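Local coordinates for 5,10-methylenetetrahydrofolate dehydrogenase (Bombyx mori, PDB 5ZF1), which probably oxidises 5,10-methylenetetrahydrofolate to 5,10-methenyltetrahydrofolate, with NADP+ as the likely electron acceptor, at residues Thr34-Ile39 against Gln83-Asp88; Asn52-Ala57 against Ala64-Arg69. All coordinates share one frame; numbering follows the deposited sequence.

In the fold
From the N terminus, the chain runs through strand 34-40, crosses over by helix 44-60 and returns in strand 63-69 beside the first strand. Contact 2 (52-57 with 64-69) closes the short connection between helix 44-60 and strand 63-69, laying the helix against the strand that follows it. The chain goes on through helix 75-87, and there contact 1 (34-39 with 83-88) closes a longer loop that contains contact 2. The strands of the two contacts are sheet neighbours, tied by backbone bonds such as Cys37 O to Ile67 N. The two helices cover opposite faces of this three-stranded parallel sheet. All four segments belong to the catalytic domain family of tetrahydrofolate dehydrogenase/cyclohydrolase.

Contact 1 (Thr34-Ile39 against Gln83-Asp88); sequences TIRCII and QNLNED
Leu85, from the helix of a beta-alpha-beta crossover, packs on Arg36 and Ile38 of the middle strand of the parallel sheet. Helix 75-87 connects strand 63-69 to strand 93-96, the two strands flanking strand 34-40 in the sheet. Leu85 divides its two methyls between residues on one face of the strand. Leu85 CD1 meets Ile38 CD1 at 3.8 Å, the side chains lying alongside in opposite senses. Leu85 CD2 lies 4.0 Å from Arg36 CG, so the arginine is touched on its aliphatic part. The Arg36 chain bends at chi2 (-71°), which folds its guanidinium back toward its own strand. There Arg36 NH1 donates to Ile35 O at 3.1 Å. The donor stands well above the carbonyl plane, 64° out of it. Asp88 carries an opposite charge across the contact, but Asp88 OD2 is 6.1 Å from Arg36 NE, too far for a salt bridge. An alanine in place of Arg36 takes away CG and the guanidinium, which would probably open a gap beside Leu85 CD2 and leave Ile35 O without this donor. Arg36 also rests on Leu65, Ile67 and Val91, while Leu85 reaches Val91 and Ile94. Lys117 NZ hydrogen-bonds to the backbone oxygens of Leu85 and Asn86. Across the contact there is no hydrogen bond, so strand and helix are held by apolar contact, with the arginine supplying carbon and keeping its charged end aside.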
ATOM      1  N   THR B  34       7.976  -9.723  25.751  1.00 23.30           N
ATOM      2  CA  THR B  34       8.560 -11.014  25.409  1.00 23.68           C
ATOM      3  C   THR B  34       8.455 -11.252  23.911  1.00 28.77           C
ATOM      4  O   THR B  34       7.428 -10.942  23.302  1.00 25.84           O
ATOM      5  CB  THR B  34       7.853 -12.147  26.146  1.00 28.99           C
ATOM      6  OG1 THR B  34       6.468 -12.153  25.781  1.00 28.60           O
ATOM      7  CG2 THR B  34       7.976 -11.956  27.665  1.00 27.45           C
ATOM      8  N   ILE B  35       9.516 -11.816  23.334  1.00 24.76           N
ATOM      9  CA  ILE B  35       9.566 -12.164  21.918  1.00 22.75           C
ATOM     10  C   ILE B  35      10.037 -13.605  21.765  1.00 28.96           C
ATOM     11  O   ILE B  35      10.924 -14.072  22.492  1.00 26.03           O
ATOM     12  CB  ILE B  35      10.465 -11.193  21.118  1.00 26.03           C
ATOM     13  CG1 ILE B  35      10.484 -11.578  19.637  1.00 31.98           C
ATOM     14  CG2 ILE B  35      11.877 -11.142  21.660  1.00 29.74           C
ATOM     15  CD1 ILE B  35      11.255 -10.616  18.774  1.00 36.05           C
ATOM     16  N   ARG B  36       9.427 -14.314  20.822  1.00 25.21           N
ATOM     17  CA  ARG B  36       9.835 -15.660  20.441  1.00 26.92           C
ATOM     18  C   ARG B  36      10.240 -15.619  18.979  1.00 32.76           C
ATOM     19  O   ARG B  36       9.460 -15.174  18.131  1.00 30.60           O
ATOM     20  CB  ARG B  36       8.705 -16.661  20.659  1.00 30.67           C
ATOM     21  CG  ARG B  36       8.171 -16.677  22.080  1.00 32.45           C
ATOM     22  CD  ARG B  36       9.185 -17.295  23.050  1.00 38.96           C
ATOM     23  NE  ARG B  36       8.689 -17.285  24.426  1.00 37.59           N
ATOM     24  CZ  ARG B  36       9.060 -16.410  25.355  1.00 38.43           C
ATOM     25  NH1 ARG B  36       9.952 -15.466  25.077  1.00 34.45           N
ATOM     26  NH2 ARG B  36       8.541 -16.487  26.572  1.00 39.68           N
ATOM     27  N   CYS B  37      11.458 -16.059  18.687  1.00 28.46           N
ATOM     28  CA  CYS B  37      11.983 -16.088  17.327  0.80 29.59           C
ATOM     29  C   CYS B  37      12.089 -17.537  16.871  1.00 36.34           C
ATOM     30  O   CYS B  37      12.848 -18.317  17.459  1.00 35.76           O
ATOM     31  CB  CYS B  37      13.350 -15.403  17.251  0.80 33.66           C
ATOM     32  SG  CYS B  37      13.372 -13.672  17.794  0.80 35.11           S
ATOM     33  N   ILE B  38      11.345 -17.888  15.821  1.00 29.22           N
ATOM     34  CA  ILE B  38      11.362 -19.241  15.281  1.00 34.22           C
ATOM     35  C   ILE B  38      12.422 -19.312  14.194  1.00 31.41           C
ATOM     36  O   ILE B  38      12.441 -18.484  13.273  1.00 32.18           O
ATOM     37  CB  ILE B  38       9.982 -19.641  14.736  1.00 32.49           C
ATOM     38  CG1 ILE B  38       8.972 -19.717  15.871  1.00 33.15           C
ATOM     39  CG2 ILE B  38      10.066 -20.978  14.012  1.00 41.62           C
ATOM     40  CD1 ILE B  38       7.553 -19.984  15.402  1.00 36.21           C
ATOM     41  N   ILE B  39      13.312 -20.292  14.320  1.00 33.13           N
ATOM     42  CA  ILE B  39      14.430 -20.534  13.412  1.00 39.21           C
ATOM     43  C   ILE B  39      14.226 -21.910  12.802  1.00 37.83           C
ATOM     44  O   ILE B  39      14.174 -22.910  13.528  1.00 44.31           O
ATOM     45  CB  ILE B  39      15.785 -20.480  14.138  1.00 44.37           C
ATOM     46  CG1 ILE B  39      16.319 -19.064  14.243  1.00 51.79           C
ATOM     47  CG2 ILE B  39      16.821 -21.280  13.378  1.00 54.23           C
ATOM     48  CD1 ILE B  39      16.826 -18.544  12.923  1.00 61.41           C
ATOM     49  N   GLN B  83       0.387 -21.012  15.978  1.00 36.76           N
ATOM     50  CA  GLN B  83      -0.925 -20.857  16.598  1.00 39.09           C
ATOM     51  C   GLN B  83      -0.864 -21.082  18.101  1.00 37.30           C
ATOM     52  O   GLN B  83      -1.600 -20.434  18.852  1.00 34.91           O
ATOM     53  CB  GLN B  83      -1.945 -21.800  15.948  1.00 40.85           C
ATOM     54  CG  GLN B  83      -3.398 -21.554  16.385  1.00 51.58           C
ATOM     55  CD  GLN B  83      -3.917 -20.149  16.044  1.00 51.91           C
ATOM     56  OE1 GLN B  83      -3.344 -19.437  15.218  1.00 51.57           O
ATOM     57  NE2 GLN B  83      -5.015 -19.756  16.679  1.00 55.59           N
ATOM     58  N   ASN B  84       0.015 -21.977  18.562  1.00 38.88           N
ATOM     59  CA  ASN B  84       0.231 -22.133  20.000  1.00 40.54           C
ATOM     60  C   ASN B  84       0.805 -20.861  20.617  1.00 36.96           C
ATOM     61  O   ASN B  84       0.380 -20.437  21.699  1.00 36.74           O
ATOM     62  CB  ASN B  84       1.161 -23.314  20.267  1.00 42.61           C
ATOM     63  CG  ASN B  84       0.457 -24.651  20.126  1.00 57.14           C
ATOM     64  OD1 ASN B  84      -0.560 -24.763  19.438  1.00 61.09           O
ATOM     65  ND2 ASN B  84       0.998 -25.676  20.777  1.00 65.89           N
ATOM     66  N   LEU B  85       1.795 -20.255  19.956  1.00 35.81           N
ATOM     67  CA  LEU B  85       2.344 -18.993  20.446  1.00 31.28           C
ATOM     68  C   LEU B  85       1.303 -17.885  20.390  1.00 31.45           C
ATOM     69  O   LEU B  85       1.280 -17.006  21.265  1.00 29.01           O
ATOM     70  CB  LEU B  85       3.581 -18.618  19.630  1.00 36.28           C
ATOM     71  CG  LEU B  85       4.781 -19.555  19.771  1.00 37.09           C
ATOM     72  CD1 LEU B  85       5.821 -19.281  18.700  1.00 31.90           C
ATOM     73  CD2 LEU B  85       5.401 -19.409  21.161  1.00 34.28           C
ATOM     74  N   ASN B  86       0.415 -17.931  19.385  1.00 27.65           N
ATOM     75  CA  ASN B  86      -0.686 -16.978  19.305  1.00 33.67           C
ATOM     76  C   ASN B  86      -1.555 -17.031  20.556  1.00 32.19           C
ATOM     77  O   ASN B  86      -1.990 -15.995  21.060  1.00 31.34           O
ATOM     78  CB  ASN B  86      -1.542 -17.255  18.067  1.00 32.42           C
ATOM     79  CG  ASN B  86      -0.893 -16.789  16.766  1.00 33.81           C
ATOM     80  OD1 ASN B  86       0.062 -16.003  16.762  1.00 28.58           O
ATOM     81  ND2 ASN B  86      -1.424 -17.276  15.644  1.00 30.54           N
ATOM     82  N   GLU B  87      -1.819 -18.231  21.075  1.00 36.23           N
ATOM     83  CA  GLU B  87      -2.724 -18.386  22.207  1.00 36.93           C
ATOM     84  C   GLU B  87      -2.029 -18.299  23.562  1.00 37.76           C
ATOM     85  O   GLU B  87      -2.708 -18.362  24.591  1.00 39.07           O
ATOM     86  CB  GLU B  87      -3.480 -19.713  22.096  1.00 38.76           C
ATOM     87  CG  GLU B  87      -4.230 -19.867  20.788  1.00 46.76           C
ATOM     88  CD  GLU B  87      -4.709 -21.286  20.543  1.00 55.65           C
ATOM     89  OE1 GLU B  87      -4.365 -22.182  21.342  1.00 57.82           O
ATOM     90  OE2 GLU B  87      -5.433 -21.505  19.549  1.00 57.68           O
ATOM     91  N   ASP B  88      -0.710 -18.133  23.588  1.00 35.27           N
ATOM     92  CA  ASP B  88       0.059 -18.076  24.827  1.00 29.85           C
ATOM     93  C   ASP B  88       0.163 -16.627  25.297  1.00 36.44           C
ATOM     94  O   ASP B  88       0.935 -15.843  24.739  1.00 36.04           O
ATOM     95  CB  ASP B  88       1.437 -18.690  24.597  1.00 32.11           C
ATOM     96  CG  ASP B  88       2.244 -18.824  25.875  1.00 35.12           C
ATOM     97  OD1 ASP B  88       1.906 -18.161  26.880  1.00 35.08           O
ATOM     98  OD2 ASP B  88       3.219 -19.598  25.868  1.00 39.43           O
TER

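Contact 2 (Asn52-Ala57 against Ala64-Arg69); sequences NKVEAA and ALTINR
Val54 packs its side chain against Ala64 and Thr66, joining helix 44-60 to the strand that follows it. Val54 CB points at the strand and lies 4.5 Å from Ala64 CB. From there the two branches part. Val54 CG1 is set opposite the backbone N (chi1 174°) and comes no nearer to the strand than 4.4 Å, at Ala64 CB. CG2 lies beside the backbone N, and this rotation carries it onto the strand. This methyl carries the valine's closest contacts with the strand. Val54 CG2 stands 3.6 Å from Thr66 OG1 and 4.2 Å from Ala64 CB, and so bridges two residues that sit two apart along the strand. The valine and threonine side chains cross at a slant, and the hydroxyl oxygen meets a methyl without bonding to it. One turn further along the helix, Ala57 CB meets Ala64 CB at 3.7 Å. Ala64 is thus touched by both helix residues. Its small side chain goes with a close backbone approach, the CA atoms of Val54 and Ala64 being 5.8 Å apart. No hydrogen bond crosses this contact, which is made by methyl groups and one hydroxyl.

The helix segment runs nearly antiparallel to the strand, at 160°, with an axis separation of 8.5 Å. The contact joins the helix and second strand of the beta-alpha-beta unit made of strand 34-40, helix 44-60 and strand 63-69. Thr66 also touches Val50, earlier on the same helix, and Ala64 touches Ile35 on the neighbouring strand. Behind the contact, helix 277-298 lies against helix 44-60, with Val282 and Met286 on Ala56 and Met286 also on Ala57.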
ATOM      1  N   ASN B  52      21.733 -11.563  17.043  1.00 42.53           N
ATOM      2  CA  ASN B  52      21.735 -10.104  17.153  1.00 44.18           C
ATOM      3  C   ASN B  52      20.428  -9.588  17.743  1.00 31.61           C
ATOM      4  O   ASN B  52      20.437  -8.663  18.565  1.00 36.36           O
ATOM      5  CB  ASN B  52      21.980  -9.469  15.783  1.00 41.51           C
ATOM      6  CG  ASN B  52      23.313  -9.861  15.188  1.00 50.33           C
ATOM      7  OD1 ASN B  52      24.152 -10.465  15.850  1.00 55.15           O
ATOM      8  ND2 ASN B  52      23.514  -9.514  13.922  1.00 43.63           N
ATOM      9  N   LYS B  53      19.293 -10.157  17.321  1.00 37.20           N
ATOM     10  CA  LYS B  53      18.012  -9.748  17.891  1.00 34.86           C
ATOM     11  C   LYS B  53      17.954 -10.076  19.377  1.00 36.55           C
ATOM     12  O   LYS B  53      17.473  -9.267  20.180  1.00 34.57           O
ATOM     13  CB  LYS B  53      16.856 -10.408  17.137  1.00 37.86           C
ATOM     14  CG  LYS B  53      16.842 -10.095  15.631  1.00 38.40           C
ATOM     15  CD  LYS B  53      15.853 -10.974  14.851  1.00 39.86           C
ATOM     16  CE  LYS B  53      16.037 -10.800  13.346  1.00 47.68           C
ATOM     17  NZ  LYS B  53      14.893 -11.341  12.540  1.00 51.70           N
ATOM     18  N   VAL B  54      18.477 -11.245  19.763  1.00 36.31           N
ATOM     19  CA  VAL B  54      18.478 -11.647  21.169  1.00 38.87           C
ATOM     20  C   VAL B  54      19.402 -10.753  21.992  1.00 37.42           C
ATOM     21  O   VAL B  54      19.069 -10.360  23.117  1.00 34.94           O
ATOM     22  CB  VAL B  54      18.873 -13.131  21.301  1.00 44.12           C
ATOM     23  CG1 VAL B  54      19.032 -13.513  22.770  1.00 47.85           C
ATOM     24  CG2 VAL B  54      17.840 -14.015  20.634  1.00 42.21           C
ATOM     25  N   GLU B  55      20.580 -10.428  21.460  1.00 34.22           N
ATOM     26  CA  GLU B  55      21.479  -9.535  22.186  1.00 31.83           C
ATOM     27  C   GLU B  55      20.870  -8.151  22.376  1.00 38.88           C
ATOM     28  O   GLU B  55      21.032  -7.532  23.433  1.00 33.44           O
ATOM     29  CB  GLU B  55      22.826  -9.434  21.471  1.00 45.51           C
ATOM     30  CG  GLU B  55      23.669 -10.699  21.556  1.00 53.01           C
ATOM     31  CD  GLU B  55      24.869 -10.661  20.627  1.00 68.57           C
ATOM     32  OE1 GLU B  55      25.231  -9.557  20.165  1.00 68.87           O
ATOM     33  OE2 GLU B  55      25.460 -11.731  20.366  1.00 72.60           O
ATOM     34  N   ALA B  56      20.165  -7.638  21.369  1.00 30.15           N
ATOM     35  CA  ALA B  56      19.535  -6.339  21.568  1.00 28.29           C
ATOM     36  C   ALA B  56      18.369  -6.430  22.546  1.00 25.66           C
ATOM     37  O   ALA B  56      18.125  -5.487  23.308  1.00 28.05           O
ATOM     38  CB  ALA B  56      19.074  -5.752  20.232  1.00 29.69           C
ATOM     39  N   ALA B  57      17.640  -7.550  22.544  1.00 24.55           N
ATOM     40  CA  ALA B  57      16.571  -7.725  23.520  1.00 30.13           C
ATOM     41  C   ALA B  57      17.127  -7.673  24.937  1.00 30.87           C
ATOM     42  O   ALA B  57      16.604  -6.960  25.799  1.00 28.13           O
ATOM     43  CB  ALA B  57      15.841  -9.044  23.277  1.00 26.24           C
ATOM     44  N   ALA B  64      13.768 -12.499  25.318  1.00 26.67           N
ATOM     45  CA  ALA B  64      13.743 -13.195  24.042  1.00 30.81           C
ATOM     46  C   ALA B  64      14.062 -14.672  24.234  1.00 33.70           C
ATOM     47  O   ALA B  64      14.901 -15.035  25.065  1.00 33.83           O
ATOM     48  CB  ALA B  64      14.747 -12.570  23.070  1.00 33.77           C
ATOM     49  N   LEU B  65      13.387 -15.516  23.461  1.00 29.04           N
ATOM     50  CA  LEU B  65      13.645 -16.950  23.450  1.00 36.19           C
ATOM     51  C   LEU B  65      13.621 -17.424  22.006  1.00 35.21           C
ATOM     52  O   LEU B  65      12.719 -17.056  21.249  1.00 34.05           O
ATOM     53  CB  LEU B  65      12.602 -17.703  24.279  1.00 34.01           C
ATOM     54  CG  LEU B  65      12.768 -19.210  24.434  1.00 40.92           C
ATOM     55  CD1 LEU B  65      12.934 -19.554  25.913  1.00 49.65           C
ATOM     56  CD2 LEU B  65      11.581 -19.950  23.835  1.00 46.66           C
ATOM     57  N   THR B  66      14.618 -18.210  21.618  1.00 36.80           N
ATOM     58  CA  THR B  66      14.719 -18.721  20.258  1.00 37.96           C
ATOM     59  C   THR B  66      14.188 -20.145  20.216  1.00 41.01           C
ATOM     60  O   THR B  66      14.573 -20.979  21.040  1.00 39.92           O
ATOM     61  CB  THR B  66      16.165 -18.684  19.764  1.00 35.63           C
ATOM     62  OG1 THR B  66      16.663 -17.343  19.845  1.00 42.56           O
ATOM     63  CG2 THR B  66      16.248 -19.163  18.323  1.00 43.68           C
ATOM     64  N   ILE B  67      13.302 -20.418  19.265  1.00 38.42           N
ATOM     65  CA  ILE B  67      12.747 -21.750  19.068  1.00 36.55           C
ATOM     66  C   ILE B  67      13.342 -22.293  17.781  1.00 44.28           C
ATOM     67  O   ILE B  67      13.044 -21.794  16.687  1.00 38.13           O
ATOM     68  CB  ILE B  67      11.216 -21.736  19.009  1.00 41.35           C
ATOM     69  CG1 ILE B  67      10.633 -21.299  20.351  1.00 41.74           C
ATOM     70  CG2 ILE B  67      10.702 -23.111  18.627  1.00 45.51           C
ATOM     71  CD1 ILE B  67       9.634 -20.185  20.233  1.00 43.08           C
ATOM     72  N   ASN B  68      14.194 -23.305  17.905  1.00 42.63           N
ATOM     73  CA  ASN B  68      14.873 -23.884  16.756  1.00 43.36           C
ATOM     74  C   ASN B  68      14.059 -25.048  16.208  1.00 48.82           C
ATOM     75  O   ASN B  68      13.577 -25.895  16.968  1.00 46.70           O
ATOM     76  CB  ASN B  68      16.280 -24.346  17.137  1.00 48.67           C
ATOM     77  CG  ASN B  68      17.178 -23.201  17.550  1.00 49.54           C
ATOM     78  OD1 ASN B  68      17.893 -22.630  16.726  1.00 55.98           O
ATOM     79  ND2 ASN B  68      17.146 -22.854  18.834  1.00 52.28           N
ATOM     80  N   ARG B  69      13.891 -25.076  14.892  1.00 41.96           N
ATOM     81  CA  ARG B  69      13.235 -26.188  14.228  1.00 49.32           C
ATOM     82  C   ARG B  69      14.120 -26.664  13.088  1.00 42.45           C
ATOM     83  O   ARG B  69      15.010 -25.950  12.620  1.00 45.56           O
ATOM     84  CB  ARG B  69      11.833 -25.803  13.726  1.00 46.93           C
ATOM     85  CG  ARG B  69      10.796 -25.624  14.846  1.00 48.01           C
ATOM     86  CD  ARG B  69      10.577 -26.918  15.637  1.00 48.10           C
ATOM     87  NE  ARG B  69       9.474 -26.817  16.595  1.00 56.46           N
ATOM     88  CZ  ARG B  69       9.621 -26.599  17.901  1.00 54.69           C
ATOM     89  NH1 ARG B  69      10.832 -26.451  18.427  1.00 56.45           N
ATOM     90  NH2 ARG B  69       8.557 -26.527  18.686  1.00 55.50           N
TER